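Local coordinates for nucleotidyltransferase-like protein (Exiguobacterium sibiricum, PDB 3C18) that is of unproven function but probably transfers nucleotidyl groups to a substrate held by its helical domain, at residues 130-141 against 205-216; 114-123 against 163-171. One frame throughout, in Å; residues are numbered along the deposited sequence.

Interaction 1: 130-141 against 205-216; sequences LLRRFQDGRNLF and IHLALIGLEHLL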
loop_
_atom_site.group_PDB
_atom_site.type_symbol
_atom_site.label_atom_id
_atom_site.label_comp_id
_atom_site.label_asym_id
_atom_site.label_seq_id
_atom_site.Cartn_x
_atom_site.Cartn_y
_atom_site.Cartn_z
ATOM N N LEU A 130 12.210 -2.411 2.231
ATOM C CA LEU A 130 13.582 -2.072 1.756
ATOM C C LEU A 130 14.159 -3.266 0.997
ATOM O O LEU A 130 14.760 -3.148 -0.080
ATOM C CB LEU A 130 14.493 -1.737 2.939
ATOM C CG LEU A 130 16.009 -1.780 2.815
ATOM C CD1 LEU A 130 16.543 -0.833 1.759
ATOM C CD2 LEU A 130 16.601 -1.466 4.217
ATOM N N LEU A 131 13.919 -4.433 1.559
ATOM C CA LEU A 131 14.512 -5.679 1.066
ATOM C C LEU A 131 13.922 -6.033 -0.281
ATOM O O LEU A 131 14.627 -6.364 -1.217
ATOM C CB LEU A 131 14.322 -6.819 2.094
ATOM C CG LEU A 131 14.858 -8.195 1.689
ATOM C CD1 LEU A 131 16.381 -8.222 1.620
ATOM C CD2 LEU A 131 14.331 -9.252 2.692
ATOM N N ARG A 132 12.627 -5.833 -0.403
ATOM C CA ARG A 132 11.902 -6.142 -1.645
ATOM C C ARG A 132 12.254 -5.165 -2.744
ATOM O O ARG A 132 12.460 -5.541 -3.908
ATOM C CB ARG A 132 10.397 -6.115 -1.395
ATOM C CG ARG A 132 9.571 -6.509 -2.574
ATOM C CD ARG A 132 9.651 -8.039 -2.852
ATOM N NE ARG A 132 9.167 -8.858 -1.727
ATOM C CZ ARG A 132 7.898 -9.238 -1.563
ATOM N NH1 ARG A 132 6.975 -8.859 -2.438
ATOM N NH2 ARG A 132 7.548 -9.993 -0.520
ATOM N N ARG A 133 12.366 -3.896 -2.395
ATOM C CA ARG A 133 12.749 -2.879 -3.402
ATOM C C ARG A 133 14.190 -3.086 -3.875
ATOM O O ARG A 133 14.517 -2.959 -5.069
ATOM C CB ARG A 133 12.519 -1.449 -2.886
ATOM C CG ARG A 133 11.065 -1.103 -2.633
ATOM C CD ARG A 133 10.230 -0.853 -3.892
ATOM N NE ARG A 133 9.925 -2.066 -4.644
ATOM C CZ ARG A 133 9.014 -2.971 -4.287
ATOM N NH1 ARG A 133 8.308 -2.813 -3.189
ATOM N NH2 ARG A 133 8.842 -4.062 -5.009
ATOM N N PHE A 134 15.043 -3.459 -2.942
ATOM C CA PHE A 134 16.464 -3.739 -3.252
ATOM C C PHE A 134 16.567 -4.928 -4.215
ATOM O O PHE A 134 17.250 -4.913 -5.218
ATOM C CB PHE A 134 17.265 -3.991 -1.973
ATOM C CG PHE A 134 18.622 -4.586 -2.221
ATOM C CD1 PHE A 134 19.678 -3.793 -2.649
ATOM C CD2 PHE A 134 18.848 -5.928 -2.016
ATOM C CE1 PHE A 134 20.902 -4.345 -2.898
ATOM C CE2 PHE A 134 20.083 -6.474 -2.249
ATOM C CZ PHE A 134 21.114 -5.666 -2.693
ATOM N N GLN A 135 15.836 -5.971 -3.918
ATOM C CA GLN A 135 15.879 -7.180 -4.766
ATOM C C GLN A 135 15.382 -6.908 -6.162
ATOM O O GLN A 135 15.933 -7.402 -7.149
ATOM C CB GLN A 135 15.089 -8.313 -4.105
ATOM C CG GLN A 135 15.854 -8.840 -2.882
ATOM C CD GLN A 135 15.061 -9.852 -2.073
ATOM O OE1 GLN A 135 13.826 -9.940 -2.178
ATOM N NE2 GLN A 135 15.771 -10.600 -1.235
ATOM N N ASP A 136 14.362 -6.078 -6.272
ATOM C CA ASP A 136 13.761 -5.814 -7.583
ATOM C C ASP A 136 14.743 -4.972 -8.350
ATOM O O ASP A 136 14.934 -5.132 -9.553
ATOM C CB ASP A 136 12.440 -5.035 -7.487
ATOM C CG ASP A 136 11.268 -5.901 -7.080
ATOM O OD1 ASP A 136 11.444 -7.117 -6.864
ATOM O OD2 ASP A 136 10.165 -5.349 -6.976
ATOM N N GLY A 137 15.322 -4.020 -7.626
ATOM C CA GLY A 137 16.290 -3.088 -8.184
ATOM C C GLY A 137 17.494 -3.802 -8.754
ATOM O O GLY A 137 18.004 -3.470 -9.819
ATOM N N ARG A 138 17.925 -4.821 -8.032
ATOM C CA ARG A 138 19.099 -5.595 -8.419
ATOM C C ARG A 138 18.774 -6.443 -9.624
ATOM O O ARG A 138 19.531 -6.544 -10.595
ATOM C CB ARG A 138 19.550 -6.428 -7.223
ATOM C CG ARG A 138 20.788 -7.226 -7.496
ATOM C CD ARG A 138 21.237 -7.954 -6.254
ATOM N NE ARG A 138 20.181 -8.830 -5.768
ATOM C CZ ARG A 138 20.239 -9.481 -4.614
ATOM N NH1 ARG A 138 21.319 -9.349 -3.836
ATOM N NH2 ARG A 138 19.221 -10.244 -4.237
ATOM N N ASN A 139 17.605 -7.035 -9.582
ATOM C CA ASN A 139 17.142 -7.867 -10.670
ATOM C C ASN A 139 16.989 -7.041 -11.948
ATOM O O ASN A 139 17.476 -7.409 -13.003
ATOM C CB ASN A 139 15.840 -8.581 -10.284
ATOM C CG ASN A 139 15.264 -9.429 -11.437
ATOM O OD1 ASN A 139 14.307 -9.015 -12.112
ATOM N ND2 ASN A 139 15.864 -10.599 -11.681
ATOM N N LEU A 140 16.364 -5.878 -11.836
ATOM C CA LEU A 140 16.119 -5.034 -13.013
ATOM C C LEU A 140 17.415 -4.521 -13.587
ATOM O O LEU A 140 17.593 -4.392 -14.791
ATOM C CB LEU A 140 15.185 -3.862 -12.671
ATOM C CG LEU A 140 13.728 -4.308 -12.372
ATOM C CD1 LEU A 140 13.010 -3.304 -11.469
ATOM C CD2 LEU A 140 12.980 -4.517 -13.679
ATOM N N PHE A 141 18.332 -4.204 -12.701
ATOM C CA PHE A 141 19.673 -3.824 -13.172
ATOM C C PHE A 141 20.332 -4.985 -13.941
ATOM O O PHE A 141 20.962 -4.794 -14.953
ATOM C CB PHE A 141 20.565 -3.462 -12.011
ATOM C CG PHE A 141 21.918 -3.015 -12.434
ATOM C CD1 PHE A 141 22.940 -3.956 -12.639
ATOM C CD2 PHE A 141 22.185 -1.676 -12.632
ATOM C CE1 PHE A 141 24.215 -3.554 -13.039
ATOM C CE2 PHE A 141 23.440 -1.266 -13.017
ATOM C CZ PHE A 141 24.455 -2.197 -13.246
ATOM N N ILE A 205 23.413 3.749 -10.364
ATOM C CA ILE A 205 22.520 2.707 -9.837
ATOM C C ILE A 205 23.326 1.599 -9.202
ATOM O O ILE A 205 22.977 1.042 -8.183
ATOM C CB ILE A 205 21.602 2.071 -10.964
ATOM C CG1 ILE A 205 20.654 3.102 -11.566
ATOM C CG2 ILE A 205 20.811 0.905 -10.430
ATOM C CD1 ILE A 205 20.008 2.624 -12.860
ATOM N N HIS A 206 24.412 1.244 -9.847
ATOM C CA HIS A 206 25.255 0.142 -9.382
ATOM C C HIS A 206 25.886 0.502 -8.032
ATOM O O HIS A 206 25.985 -0.314 -7.114
ATOM C CB HIS A 206 26.375 -0.102 -10.395
ATOM C CG HIS A 206 27.398 -1.091 -9.938
ATOM N ND1 HIS A 206 27.123 -2.442 -9.813
ATOM C CD2 HIS A 206 28.699 -0.930 -9.606
ATOM C CE1 HIS A 206 28.210 -3.066 -9.407
ATOM N NE2 HIS A 206 29.178 -2.171 -9.268
ATOM N N LEU A 207 26.353 1.743 -7.950
ATOM C CA LEU A 207 26.958 2.250 -6.703
ATOM C C LEU A 207 25.928 2.310 -5.552
ATOM O O LEU A 207 26.211 1.975 -4.393
ATOM C CB LEU A 207 27.535 3.629 -6.944
ATOM C CG LEU A 207 28.837 3.681 -7.728
ATOM C CD1 LEU A 207 29.328 5.122 -7.687
ATOM C CD2 LEU A 207 29.873 2.728 -7.141
ATOM N N ALA A 208 24.703 2.681 -5.907
ATOM C CA ALA A 208 23.613 2.724 -4.930
ATOM C C ALA A 208 23.273 1.327 -4.490
ATOM O O ALA A 208 22.973 1.100 -3.328
ATOM C CB ALA A 208 22.387 3.446 -5.492
ATOM N N LEU A 209 23.358 0.349 -5.385
ATOM C CA LEU A 209 23.028 -1.028 -4.971
ATOM C C LEU A 209 24.112 -1.543 -4.004
ATOM O O LEU A 209 23.852 -2.285 -3.045
ATOM C CB LEU A 209 22.876 -1.990 -6.177
ATOM C CG LEU A 209 21.621 -1.841 -7.050
ATOM C CD1 LEU A 209 21.752 -2.469 -8.458
ATOM C CD2 LEU A 209 20.416 -2.393 -6.243
ATOM N N ILE A 210 25.351 -1.174 -4.272
ATOM C CA ILE A 210 26.474 -1.612 -3.421
ATOM C C ILE A 210 26.222 -1.123 -2.000
ATOM O O ILE A 210 26.222 -1.894 -1.051
ATOM C CB ILE A 210 27.815 -1.040 -3.882
ATOM C CG1 ILE A 210 28.219 -1.662 -5.223
ATOM C CG2 ILE A 210 28.895 -1.282 -2.846
ATOM C CD1 ILE A 210 27.885 -3.083 -5.302
ATOM N N GLY A 211 25.956 0.170 -1.908
ATOM C CA GLY A 211 25.722 0.841 -0.628
ATOM C C GLY A 211 24.530 0.294 0.079
ATOM O O GLY A 211 24.547 0.067 1.278
ATOM N N LEU A 212 23.465 0.061 -0.679
ATOM C CA LEU A 212 22.247 -0.524 -0.109
ATOM C C LEU A 212 22.507 -1.895 0.479
ATOM O O LEU A 212 21.894 -2.293 1.507
ATOM C CB LEU A 212 21.129 -0.684 -1.151
ATOM C CG LEU A 212 20.206 0.495 -1.449
ATOM C CD1 LEU A 212 19.433 0.294 -2.788
ATOM C CD2 LEU A 212 19.252 0.691 -0.309
ATOM N N GLU A 213 23.329 -2.679 -0.204
ATOM C CA GLU A 213 23.489 -4.080 0.205
ATOM C C GLU A 213 24.248 -4.112 1.513
ATOM O O GLU A 213 24.003 -4.933 2.391
ATOM C CB GLU A 213 24.195 -4.910 -0.867
ATOM C CG GLU A 213 24.293 -6.376 -0.502
ATOM C CD GLU A 213 24.771 -7.250 -1.646
ATOM O OE1 GLU A 213 25.215 -6.685 -2.669
ATOM O OE2 GLU A 213 24.690 -8.497 -1.530
ATOM N N HIS A 214 25.151 -3.165 1.634
ATOM C CA HIS A 214 25.968 -3.019 2.829
ATOM C C HIS A 214 25.108 -2.621 4.028
ATOM O O HIS A 214 25.145 -3.238 5.085
ATOM C CB HIS A 214 27.014 -1.945 2.590
ATOM C CG HIS A 214 27.978 -1.768 3.717
ATOM N ND1 HIS A 214 28.673 -2.820 4.278
ATOM C CD2 HIS A 214 28.408 -0.650 4.349
ATOM C CE1 HIS A 214 29.466 -2.362 5.228
ATOM N NE2 HIS A 214 29.325 -1.049 5.289
ATOM N N LEU A 215 24.342 -1.561 3.839
ATOM C CA LEU A 215 23.479 -1.000 4.911
ATOM C C LEU A 215 22.360 -1.949 5.327
ATOM O O LEU A 215 21.859 -1.952 6.464
ATOM C CB LEU A 215 22.943 0.380 4.498
ATOM C CG LEU A 215 24.084 1.393 4.377
ATOM C CD1 LEU A 215 23.649 2.771 3.972
ATOM C CD2 LEU A 215 24.793 1.477 5.686
ATOM N N LEU A 216 22.018 -2.820 4.411
ATOM C CA LEU A 216 20.948 -3.801 4.615
ATOM C C LEU A 216 21.420 -4.837 5.619
ATOM O O LEU A 216 20.729 -5.212 6.564
ATOM C CB LEU A 216 20.629 -4.493 3.288
ATOM C CG LEU A 216 19.310 -5.198 3.084
ATOM C CD1 LEU A 216 18.237 -4.537 3.878
ATOM C CD2 LEU A 216 18.955 -5.142 1.615
#

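Interaction 2: 114-123 against 163-171; sequences FPETERCLQM and LSVLEKGAH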
loop_
_atom_site.group_PDB
_atom_site.type_symbol
_atom_site.label_atom_id
_atom_site.label_comp_id
_atom_site.label_asym_id
_atom_site.label_seq_id
_atom_site.Cartn_x
_atom_site.Cartn_y
_atom_site.Cartn_z
ATOM N N PHE A 114 6.219 6.071 22.408
ATOM C CA PHE A 114 6.416 5.164 21.269
ATOM C C PHE A 114 6.727 3.773 21.816
ATOM O O PHE A 114 7.884 3.393 21.934
ATOM C CB PHE A 114 7.577 5.624 20.382
ATOM C CG PHE A 114 7.557 5.036 18.965
ATOM C CD1 PHE A 114 6.680 4.005 18.641
ATOM C CD2 PHE A 114 8.460 5.486 17.988
ATOM C CE1 PHE A 114 6.646 3.476 17.359
ATOM C CE2 PHE A 114 8.430 4.955 16.692
ATOM C CZ PHE A 114 7.521 3.953 16.380
ATOM N N PRO A 115 5.698 2.989 22.122
ATOM C CA PRO A 115 5.936 1.659 22.630
ATOM C C PRO A 115 6.918 0.834 21.796
ATOM O O PRO A 115 6.898 0.832 20.571
ATOM C CB PRO A 115 4.553 1.029 22.619
ATOM C CG PRO A 115 3.619 2.179 22.699
ATOM C CD PRO A 115 4.272 3.256 21.919
ATOM N N GLU A 116 7.763 0.126 22.526
ATOM C CA GLU A 116 8.839 -0.651 21.963
ATOM C C GLU A 116 8.302 -1.679 20.994
ATOM O O GLU A 116 8.831 -1.849 19.911
ATOM C CB GLU A 116 9.651 -1.331 23.089
ATOM C CG GLU A 116 10.987 -1.831 22.644
ATOM C CD GLU A 116 11.875 -0.722 22.088
ATOM O OE1 GLU A 116 11.711 0.475 22.448
ATOM O OE2 GLU A 116 12.749 -1.071 21.278
ATOM N N THR A 117 7.205 -2.329 21.345
ATOM C CA THR A 117 6.656 -3.389 20.485
ATOM C C THR A 117 6.181 -2.826 19.152
ATOM O O THR A 117 6.324 -3.468 18.097
ATOM C CB THR A 117 5.478 -4.123 21.149
ATOM O OG1 THR A 117 4.494 -3.166 21.561
ATOM C CG2 THR A 117 5.960 -4.922 22.348
ATOM N N GLU A 118 5.612 -1.621 19.215
ATOM C CA GLU A 118 5.100 -0.959 17.995
ATOM C C GLU A 118 6.250 -0.473 17.141
ATOM O O GLU A 118 6.202 -0.557 15.952
ATOM C CB GLU A 118 4.194 0.220 18.293
ATOM C CG GLU A 118 3.044 -0.107 19.203
ATOM C CD GLU A 118 2.223 1.114 19.525
ATOM O OE1 GLU A 118 2.534 2.207 18.963
ATOM O OE2 GLU A 118 1.281 0.964 20.331
ATOM N N ARG A 119 7.290 0.026 17.778
ATOM C CA ARG A 119 8.443 0.497 17.039
ATOM C C ARG A 119 9.098 -0.634 16.289
ATOM O O ARG A 119 9.501 -0.488 15.137
ATOM C CB ARG A 119 9.480 1.138 17.946
ATOM C CG ARG A 119 10.580 1.782 17.141
ATOM C CD ARG A 119 11.445 2.707 17.997
ATOM N NE ARG A 119 12.128 1.941 19.012
ATOM C CZ ARG A 119 13.338 1.419 18.867
ATOM N NH1 ARG A 119 14.026 1.595 17.748
ATOM N NH2 ARG A 119 13.865 0.730 19.858
ATOM N N CYS A 120 9.203 -1.770 16.959
ATOM C CA CYS A 120 9.908 -2.936 16.391
ATOM C C CYS A 120 9.132 -3.511 15.244
ATOM O O CYS A 120 9.715 -3.951 14.264
ATOM C CB CYS A 120 10.190 -4.012 17.444
ATOM S SG CYS A 120 11.550 -3.475 18.529
ATOM N N LEU A 121 7.814 -3.473 15.353
ATOM C CA LEU A 121 6.942 -3.976 14.270
ATOM C C LEU A 121 7.091 -3.086 13.049
ATOM O O LEU A 121 7.189 -3.551 11.912
ATOM C CB LEU A 121 5.472 -4.000 14.707
ATOM C CG LEU A 121 4.482 -4.376 13.601
ATOM C CD1 LEU A 121 4.894 -5.646 12.898
ATOM C CD2 LEU A 121 3.077 -4.463 14.163
ATOM N N GLN A 122 7.121 -1.788 13.302
ATOM C CA GLN A 122 7.321 -0.805 12.220
ATOM C C GLN A 122 8.679 -0.980 11.526
ATOM O O GLN A 122 8.822 -0.754 10.318
ATOM C CB GLN A 122 7.137 0.599 12.754
ATOM C CG GLN A 122 5.646 0.935 13.033
ATOM C CD GLN A 122 5.441 2.318 13.533
ATOM O OE1 GLN A 122 6.129 3.255 13.094
ATOM N NE2 GLN A 122 4.460 2.488 14.457
HETATM N N MSE A 123 9.684 -1.378 12.306
HETATM C CA MSE A 123 11.028 -1.562 11.786
HETATM C C MSE A 123 11.046 -2.774 10.905
HETATM O O MSE A 123 11.649 -2.752 9.858
HETATM C CB MSE A 123 12.098 -1.643 12.881
HETATM C CG MSE A 123 12.376 -0.336 13.540
HETATM SE SE MSE A 123 13.996 -0.359 14.606
HETATM C CE MSE A 123 13.436 -1.571 16.008
ATOM N N LEU A 163 13.539 3.550 8.113
ATOM C CA LEU A 163 14.061 2.550 9.065
ATOM C C LEU A 163 15.096 3.159 9.963
ATOM O O LEU A 163 15.096 2.972 11.198
ATOM C CB LEU A 163 14.635 1.348 8.317
ATOM C CG LEU A 163 15.304 0.266 9.147
ATOM C CD1 LEU A 163 14.402 -0.316 10.214
ATOM C CD2 LEU A 163 15.767 -0.800 8.201
ATOM N N SER A 164 15.960 3.951 9.359
ATOM C CA SER A 164 17.039 4.600 10.102
ATOM C C SER A 164 16.490 5.553 11.154
ATOM O O SER A 164 17.030 5.680 12.243
ATOM C CB SER A 164 17.988 5.305 9.143
ATOM O OG SER A 164 18.494 4.359 8.220
ATOM N N VAL A 165 15.371 6.180 10.827
ATOM C CA VAL A 165 14.695 7.101 11.737
ATOM C C VAL A 165 14.067 6.304 12.893
ATOM O O VAL A 165 14.232 6.643 14.065
ATOM C CB VAL A 165 13.637 7.964 11.033
ATOM C CG1 VAL A 165 12.809 8.752 12.038
ATOM C CG2 VAL A 165 14.329 8.903 10.057
ATOM N N LEU A 166 13.354 5.241 12.552
ATOM C CA LEU A 166 12.771 4.356 13.577
ATOM C C LEU A 166 13.860 3.839 14.516
ATOM O O LEU A 166 13.690 3.755 15.717
ATOM C CB LEU A 166 12.061 3.164 12.899
ATOM C CG LEU A 166 10.696 3.465 12.250
ATOM C CD1 LEU A 166 10.345 2.381 11.201
ATOM C CD2 LEU A 166 9.585 3.593 13.306
ATOM N N GLU A 167 15.019 3.538 13.959
ATOM C CA GLU A 167 16.090 2.932 14.753
ATOM C C GLU A 167 16.485 3.844 15.880
ATOM O O GLU A 167 16.927 3.394 16.904
ATOM C CB GLU A 167 17.333 2.606 13.917
ATOM C CG GLU A 167 17.215 1.370 13.072
ATOM C CD GLU A 167 18.449 1.110 12.235
ATOM O OE1 GLU A 167 19.017 2.088 11.703
ATOM O OE2 GLU A 167 18.823 -0.078 12.054
ATOM N N LYS A 168 16.318 5.136 15.664
ATOM C CA LYS A 168 16.794 6.153 16.612
ATOM C C LYS A 168 15.653 6.519 17.530
ATOM O O LYS A 168 15.770 7.396 18.360
ATOM C CB LYS A 168 17.314 7.397 15.881
ATOM C CG LYS A 168 18.619 7.177 15.126
ATOM C CD LYS A 168 19.792 6.915 16.050
ATOM C CE LYS A 168 20.420 8.223 16.599
ATOM N NZ LYS A 168 21.345 8.990 15.655
ATOM N N GLY A 169 14.524 5.861 17.326
ATOM C CA GLY A 169 13.386 5.950 18.237
ATOM C C GLY A 169 12.332 6.972 17.908
ATOM O O GLY A 169 11.470 7.272 18.727
ATOM N N ALA A 170 12.374 7.485 16.686
ATOM C CA ALA A 170 11.381 8.466 16.237
ATOM C C ALA A 170 10.445 7.945 15.172
ATOM O O ALA A 170 10.751 7.029 14.412
ATOM C CB ALA A 170 12.096 9.724 15.745
ATOM N N HIS A 171 9.272 8.545 15.125
ATOM C CA HIS A 171 8.324 8.238 14.074
ATOM C C HIS A 171 8.772 8.926 12.796
ATOM O O HIS A 171 9.078 10.112 12.793
ATOM C CB HIS A 171 6.940 8.758 14.396
ATOM C CG HIS A 171 6.297 8.090 15.559
ATOM N ND1 HIS A 171 5.578 6.923 15.429
ATOM C CD2 HIS A 171 6.234 8.442 16.866
ATOM C CE1 HIS A 171 5.086 6.587 16.610
ATOM N NE2 HIS A 171 5.463 7.495 17.498
#

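Interaction 1: 130-141 against 205-216
Phe134 pushes its ring between the side chains of Leu209, Leu212, Glu213 and Leu216, a knob in a hole of the facing helix. Leu209 returns the gesture among Phe134, Gly137, Arg138 and Phe141. The two helices run roughly antiparallel, their local axes 10.7 Å apart at closest approach with 145° between their directions.

Apolar contacts do most of the work. At one end Leu216 splits its branches: its CD1 lies 3.5 Å from Leu130 CD2, a tight methyl pair, while its CD2 makes an off-centre CH-pi contact, 4.2 Å from the centroid of the Phe134 ring, and also reaches Leu131 CD1. Leu130 slides past Leu212 in the opposite direction, CD1 to Leu212 CD2 at 3.7 Å. In the middle, the Leu209 branches divide: CD2 meets Phe134 CE1 at 3.9 Å and CD1 faces Phe141 CB. At the edge of the Phe134 ring sits Leu209 O, 3.6 Å from CE1. Val153 of helix 146-167 also touches Leu209. With CG anti to the backbone N (chi1 -178°), Phe141 reaches across to Ile205, its CD2 3.7 Å from Ile205 CG2, and its ring lies obliquely to that of His206.

The charged side chains stay at the border. Arg138 lays a face of its guanidinium over Phe134 CE2 and turns an edge toward Glu213, yet NH1 stops 4.2 Å from Glu213 OE2, too far for a salt bridge.

With no hydrogen bond crossing it, this contact within the helical YgxA-like domain depends on the fit of leucine branches and phenylalanine rings, with the Arg138 and Glu213 charges adding at most a loose attraction.

Interaction 2: 114-123 against 163-171
Phe114 lies flat against His171 in a face-to-face stack, ring centroids 3.8 Å apart and planes at 13°. His171 CE1 sits over the centre of the phenyl ring, and Arg119 CB covers the opposite face toward its rim. The phenyl edge fits a shallow notch in 163-171: CD2 comes 3.6 Å from Gly169 O, Ala170 O lies in the ring plane, and CZ meets Leu166 CD2 at 3.7 Å. Replacing Phe114 with an alanine would probably strip His171 of its stacking partner and open a gap beside Leu166.

Leu166 is the main bump coming back. Its CD2 fits between Phe114 and Gln122, whose NE2 is held by Ile80 O; its CB meets the CG of selenomethionine Met123 at 3.6 Å. Met123, with SE anti to CA across CB-CG, lays SE against Glu167 CA, while its CB packs on Leu163 CD1.

The extended first part of the Arg119 chain lays CD 3.8 Å from Gly169 CA; the bend at chi3 (64°) then turns the guanidinium so that NH1 meets Leu166 O in a 3.0 Å hydrogen bond of 151°. Gly169 N, closing a Schellman motif with positive phi, reaches the same oxygen from the other face of the carbonyl. Glu116 OE2 forms a salt bridge to Arg119 NH2.

The stack, the packing of Leu166 and the Arg119 bond to its carbonyl join the start of helix 116-142 to the end of helix 146-167, where a C-terminal carbonyl accepting two hydrogen bonds is likely to suit the positive charge.

How the interactions relate
Helix 116-142 carries one side of both contacts: interaction 2 uses its first turns, interaction 1 its last half, and the two centres lie about 23 Å apart. Its partners differ, helix 146-167 for the former and helix 201-218 for the latter. The two meet where Leu130 CD2 of interaction 1 touches Leu163 CD2 of interaction 2 at 4.1 Å, so the apolar packing passes from one to the other. Interaction 2 lies about where the nucleotidyltransferase-like part gives way to the YgxA-like part; interaction 1 belongs to the latter. Interaction 1 is mainly apolar with no hydrogen bond across it, interaction 2 adds a stack and one hydrogen bond. No ligand or active-site residue is identified at either.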